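Local coordinates for protein putative dehydratase (Salmonella enterica subsp. enterica serovar Enteritidis, PDB 3TW9) that dehydrates D-gluconate to 2-dehydro-3-deoxy-D-gluconate with low activity in vitro, using one magnesium ion per subunit, at residues 28-36 / 82-91. Residues are numbered along the deposited sequence; the frame is centred on the assembly and turned at random.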
ATOM      1  N   ASN C  28      17.146 -19.136  11.205  1.00 57.67           N
ATOM      2  CA  ASN C  28      16.588 -20.227  12.051  1.00 50.78           C
ATOM      3  C   ASN C  28      15.844 -19.671  13.274  1.00 45.05           C
ATOM      4  O   ASN C  28      15.698 -20.333  14.305  1.00 35.06           O
ATOM      5  CB  ASN C  28      17.704 -21.186  12.474  1.00 61.11           C
ATOM      6  CG  ASN C  28      17.219 -22.622  12.615  1.00 77.50           C
ATOM      7  OD1 ASN C  28      17.255 -23.195  13.704  1.00 83.98           O
ATOM      8  ND2 ASN C  28      16.755 -23.206  11.512  1.00 81.37           N
ATOM      9  N   LEU C  29      15.381 -18.433  13.145  1.00 38.87           N
ATOM     10  CA  LEU C  29      14.607 -17.781  14.186  1.00 38.98           C
ATOM     11  C   LEU C  29      13.196 -18.387  14.219  1.00 28.92           C
ATOM     12  O   LEU C  29      12.599 -18.605  13.167  1.00 33.24           O
ATOM     13  CB  LEU C  29      14.563 -16.283  13.896  1.00 40.75           C
ATOM     14  CG  LEU C  29      13.930 -15.339  14.909  1.00 48.52           C
ATOM     15  CD1 LEU C  29      14.718 -15.296  16.216  1.00 43.31           C
ATOM     16  CD2 LEU C  29      13.830 -13.954  14.280  1.00 35.14           C
ATOM     17  N   LYS C  30      12.689 -18.680  15.419  1.00 31.35           N
ATOM     18  CA  LYS C  30      11.361 -19.279  15.582  1.00 30.78           C
ATOM     19  C   LYS C  30      10.566 -18.611  16.681  1.00 35.40           C
ATOM     20  O   LYS C  30      11.139 -18.157  17.682  1.00 28.88           O
ATOM     21  CB  LYS C  30      11.456 -20.773  15.921  1.00 36.80           C
ATOM     22  CG  LYS C  30      11.976 -21.655  14.830  1.00 45.40           C
ATOM     23  CD  LYS C  30      12.343 -23.028  15.383  1.00 50.69           C
ATOM     24  CE  LYS C  30      12.535 -24.030  14.256  1.00 59.82           C
ATOM     25  NZ  LYS C  30      13.571 -23.587  13.272  1.00 63.76           N
ATOM     26  N   ILE C  31       9.239 -18.564  16.514  1.00 25.14           N
ATOM     27  CA  ILE C  31       8.358 -18.205  17.613  1.00 24.75           C
ATOM     28  C   ILE C  31       8.362 -19.377  18.610  1.00 28.48           C
ATOM     29  O   ILE C  31       8.202 -20.542  18.214  1.00 30.15           O
ATOM     30  CB  ILE C  31       6.904 -17.907  17.119  1.00 26.75           C
ATOM     31  CG1 ILE C  31       6.884 -16.600  16.307  1.00 31.44           C
ATOM     32  CG2 ILE C  31       5.931 -17.790  18.271  1.00 26.80           C
ATOM     33  CD1 ILE C  31       5.831 -16.564  15.191  1.00 26.31           C
ATOM     34  N   THR C  32       8.543 -19.059  19.892  1.00 29.89           N
ATOM     35  CA  THR C  32       8.581 -20.091  20.936  1.00 29.03           C
ATOM     36  C   THR C  32       7.360 -20.075  21.840  1.00 30.40           C
ATOM     37  O   THR C  32       6.950 -21.113  22.365  1.00 32.30           O
ATOM     38  CB  THR C  32       9.822 -19.937  21.839  1.00 27.98           C
ATOM     39  OG1 THR C  32       9.909 -18.585  22.308  1.00 29.83           O
ATOM     40  CG2 THR C  32      11.071 -20.325  21.098  1.00 32.14           C
ATOM     41  N   ASN C  33       6.811 -18.883  22.055  1.00 27.48           N
ATOM     42  CA  ASN C  33       5.671 -18.702  22.927  1.00 27.67           C
ATOM     43  C   ASN C  33       4.854 -17.487  22.486  1.00 32.76           C
ATOM     44  O   ASN C  33       5.415 -16.477  22.074  1.00 29.76           O
ATOM     45  CB  ASN C  33       6.119 -18.525  24.385  1.00 26.48           C
ATOM     46  CG  ASN C  33       4.960 -18.611  25.354  1.00 42.20           C
ATOM     47  OD1 ASN C  33       4.677 -17.662  26.076  1.00 36.89           O
ATOM     48  ND2 ASN C  33       4.264 -19.748  25.355  1.00 45.23           N
ATOM     49  N   VAL C  34       3.535 -17.617  22.556  1.00 27.25           N
ATOM     50  CA  VAL C  34       2.601 -16.516  22.346  1.00 30.02           C
ATOM     51  C   VAL C  34       1.711 -16.435  23.576  1.00 32.64           C
ATOM     52  O   VAL C  34       1.011 -17.404  23.904  1.00 31.22           O
ATOM     53  CB  VAL C  34       1.702 -16.738  21.092  1.00 28.23           C
ATOM     54  CG1 VAL C  34       0.703 -15.602  20.934  1.00 30.76           C
ATOM     55  CG2 VAL C  34       2.541 -16.880  19.839  1.00 25.83           C
ATOM     56  N   LYS C  35       1.742 -15.300  24.273  1.00 30.09           N
ATOM     57  CA  LYS C  35       0.788 -15.089  25.363  1.00 36.99           C
ATOM     58  C   LYS C  35       0.036 -13.757  25.336  1.00 33.30           C
ATOM     59  O   LYS C  35       0.505 -12.758  24.776  1.00 27.68           O
ATOM     60  CB  LYS C  35       1.456 -15.292  26.716  1.00 35.85           C
ATOM     61  CG  LYS C  35       2.320 -14.148  27.147  1.00 36.46           C
ATOM     62  CD  LYS C  35       2.892 -14.366  28.540  1.00 35.70           C
ATOM     63  CE  LYS C  35       4.226 -13.651  28.654  1.00 49.03           C
ATOM     64  NZ  LYS C  35       4.999 -13.972  29.892  1.00 37.15           N
ATOM     65  N   THR C  36      -1.130 -13.770  25.968  1.00 26.05           N
ATOM     66  CA  THR C  36      -2.013 -12.626  26.056  1.00 26.36           C
ATOM     67  C   THR C  36      -1.921 -12.086  27.461  1.00 33.37           C
ATOM     68  O   THR C  36      -2.258 -12.777  28.416  1.00 33.31           O
ATOM     69  CB  THR C  36      -3.476 -12.980  25.774  1.00 34.95           C
ATOM     70  OG1 THR C  36      -3.560 -13.623  24.510  1.00 27.45           O
ATOM     71  CG2 THR C  36      -4.335 -11.719  25.719  1.00 40.01           C
ATOM     72  N   ALA C  82      -1.974 -19.094  19.347  1.00 32.00           N
ATOM     73  CA  ALA C  82      -0.753 -19.651  19.943  1.00 31.59           C
ATOM     74  C   ALA C  82      -0.309 -20.970  19.289  1.00 24.09           C
ATOM     75  O   ALA C  82       0.826 -21.048  18.850  1.00 32.67           O
ATOM     76  CB  ALA C  82      -0.856 -19.767  21.473  1.00 35.88           C
ATOM     77  N   PRO C  83      -1.218 -21.962  19.132  1.00 33.68           N
ATOM     78  CA  PRO C  83      -0.761 -23.152  18.407  1.00 30.35           C
ATOM     79  C   PRO C  83      -0.562 -23.012  16.885  1.00 35.92           C
ATOM     80  O   PRO C  83       0.099 -23.852  16.277  1.00 33.87           O
ATOM     81  CB  PRO C  83      -1.840 -24.196  18.716  1.00 30.61           C
ATOM     82  CG  PRO C  83      -3.039 -23.427  19.039  1.00 37.02           C
ATOM     83  CD  PRO C  83      -2.574 -22.160  19.698  1.00 31.56           C
ATOM     84  N   PHE C  84      -1.129 -21.969  16.282  1.00 26.40           N
ATOM     85  CA  PHE C  84      -0.890 -21.668  14.865  1.00 25.77           C
ATOM     86  C   PHE C  84       0.540 -21.154  14.654  1.00 26.33           C
ATOM     87  O   PHE C  84       1.117 -21.378  13.603  1.00 26.93           O
ATOM     88  CB  PHE C  84      -1.957 -20.661  14.351  1.00 25.19           C
ATOM     89  CG  PHE C  84      -1.843 -20.311  12.884  1.00 25.30           C
ATOM     90  CD1 PHE C  84      -2.419 -21.126  11.910  1.00 26.98           C
ATOM     91  CD2 PHE C  84      -1.170 -19.145  12.483  1.00 27.80           C
ATOM     92  CE1 PHE C  84      -2.322 -20.793  10.550  1.00 29.16           C
ATOM     93  CE2 PHE C  84      -1.047 -18.800  11.128  1.00 24.67           C
ATOM     94  CZ  PHE C  84      -1.630 -19.625  10.152  1.00 24.94           C
ATOM     95  N   LEU C  85       1.107 -20.496  15.669  1.00 24.32           N
ATOM     96  CA  LEU C  85       2.359 -19.736  15.476  1.00 24.75           C
ATOM     97  C   LEU C  85       3.630 -20.383  15.984  1.00 27.34           C
ATOM     98  O   LEU C  85       4.719 -20.120  15.447  1.00 24.99           O
ATOM     99  CB  LEU C  85       2.241 -18.351  16.105  1.00 28.06           C
ATOM    100  CG  LEU C  85       1.228 -17.411  15.464  1.00 26.42           C
ATOM    101  CD1 LEU C  85       0.895 -16.349  16.457  1.00 25.19           C
ATOM    102  CD2 LEU C  85       1.800 -16.815  14.189  1.00 28.77           C
ATOM    103  N   VAL C  86       3.518 -21.193  17.026  1.00 29.14           N
ATOM    104  CA  VAL C  86       4.733 -21.713  17.651  1.00 26.53           C
ATOM    105  C   VAL C  86       5.533 -22.524  16.633  1.00 25.90           C
ATOM    106  O   VAL C  86       5.000 -23.410  15.952  1.00 27.10           O
ATOM    107  CB  VAL C  86       4.437 -22.458  18.988  1.00 31.95           C
ATOM    108  CG1 VAL C  86       5.675 -23.195  19.506  1.00 33.79           C
ATOM    109  CG2 VAL C  86       3.964 -21.451  20.051  1.00 31.51           C
ATOM    110  N   GLY C  87       6.807 -22.169  16.496  1.00 29.52           N
ATOM    111  CA  GLY C  87       7.737 -22.877  15.607  1.00 29.49           C
ATOM    112  C   GLY C  87       7.948 -22.210  14.254  1.00 30.52           C
ATOM    113  O   GLY C  87       8.841 -22.592  13.491  1.00 27.41           O
ATOM    114  N   LYS C  88       7.121 -21.214  13.946  1.00 27.36           N
ATOM    115  CA  LYS C  88       7.222 -20.533  12.661  1.00 25.02           C
ATOM    116  C   LYS C  88       8.238 -19.400  12.685  1.00 22.18           C
ATOM    117  O   LYS C  88       8.493 -18.816  13.728  1.00 23.32           O
ATOM    118  CB  LYS C  88       5.844 -19.983  12.249  1.00 22.26           C
ATOM    119  CG  LYS C  88       4.868 -21.096  11.922  1.00 26.27           C
ATOM    120  CD  LYS C  88       3.517 -20.602  11.522  1.00 32.80           C
ATOM    121  CE  LYS C  88       2.742 -21.759  10.873  1.00 27.88           C
ATOM    122  NZ  LYS C  88       1.302 -21.437  10.768  1.00 21.27           N
ATOM    123  N   ASP C  89       8.773 -19.081  11.508  1.00 23.51           N
ATOM    124  CA  ASP C  89       9.691 -17.951  11.323  1.00 27.90           C
ATOM    125  C   ASP C  89       8.899 -16.622  11.409  1.00 24.24           C
ATOM    126  O   ASP C  89       8.065 -16.339  10.532  1.00 26.79           O
ATOM    127  CB  ASP C  89      10.375 -18.126   9.954  1.00 26.62           C
ATOM    128  CG  ASP C  89      11.338 -17.010   9.590  1.00 31.25           C
ATOM    129  OD1 ASP C  89      11.529 -16.036  10.337  1.00 25.49           O
ATOM    130  OD2 ASP C  89      11.924 -17.123   8.504  1.00 29.56           O
ATOM    131  N   PRO C  90       9.177 -15.779  12.435  1.00 26.90           N
ATOM    132  CA  PRO C  90       8.454 -14.507  12.639  1.00 19.56           C
ATOM    133  C   PRO C  90       8.814 -13.410  11.607  1.00 26.77           C
ATOM    134  O   PRO C  90       8.156 -12.346  11.554  1.00 24.76           O
ATOM    135  CB  PRO C  90       8.905 -14.078  14.037  1.00 28.22           C
ATOM    136  CG  PRO C  90      10.276 -14.622  14.144  1.00 27.11           C
ATOM    137  CD  PRO C  90      10.264 -15.945  13.423  1.00 25.56           C
ATOM    138  N   THR C  91       9.834 -13.650  10.793  1.00 21.23           N
ATOM    139  CA  THR C  91      10.193 -12.638   9.796  1.00 25.12           C
ATOM    140  C   THR C  91       9.161 -12.575   8.640  1.00 23.87           C
ATOM    141  O   THR C  91       9.099 -11.572   7.915  1.00 23.58           O
ATOM    142  CB  THR C  91      11.633 -12.799   9.272  1.00 35.85           C
ATOM    143  OG1 THR C  91      11.718 -13.944   8.427  1.00 31.46           O
ATOM    144  CG2 THR C  91      12.643 -12.933  10.446  1.00 35.73           C
TER
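Ile31 reaches between Leu85 and Pro90: its CD1 lies 4.1 Å from Leu85 CB, and its CG1 passes 3.9 Å from Pro90 CB. A chi1 of -69° sets CG1 beside the backbone N, along Pro90, and leaves CG2 near Val86. Farther along the strand, Val34 CG2 packs crosswise on Leu85, 3.8 Å from Leu85 CD1, while Val34 CB sits over Ala82. At the other end Leu29 CD2 meets Pro90 CG at 3.6 Å. Val119 and Leu123 of helix 110-131 back Leu85 and Pro90. The contact lies in the N-terminal capping domain of the enolase superfamily and lays strand 31-39, an edge of its three-stranded antiparallel sheet within the chain, against the C-terminal end of helix 70-85. The type II turn that follows, Leu85 to Lys88, has Gly87 at positive phi. Two backbone hydrogen bonds join it to the strand: Gly87 N to Ile31 O (2.7 Å) and Ile31 N to Lys88 O (2.9 Å, 163° at the hydrogen). Beside these, Lys30 CG lies 3.5 Å from Gly87 O. Asp89 CA makes a CA-H...O contact with Leu29 O (3.5 Å); Asp89 OD1 accepts hydrogen bonds from Thr91 N, closing an Asx turn, and Thr91 OG1, on one carboxylate face.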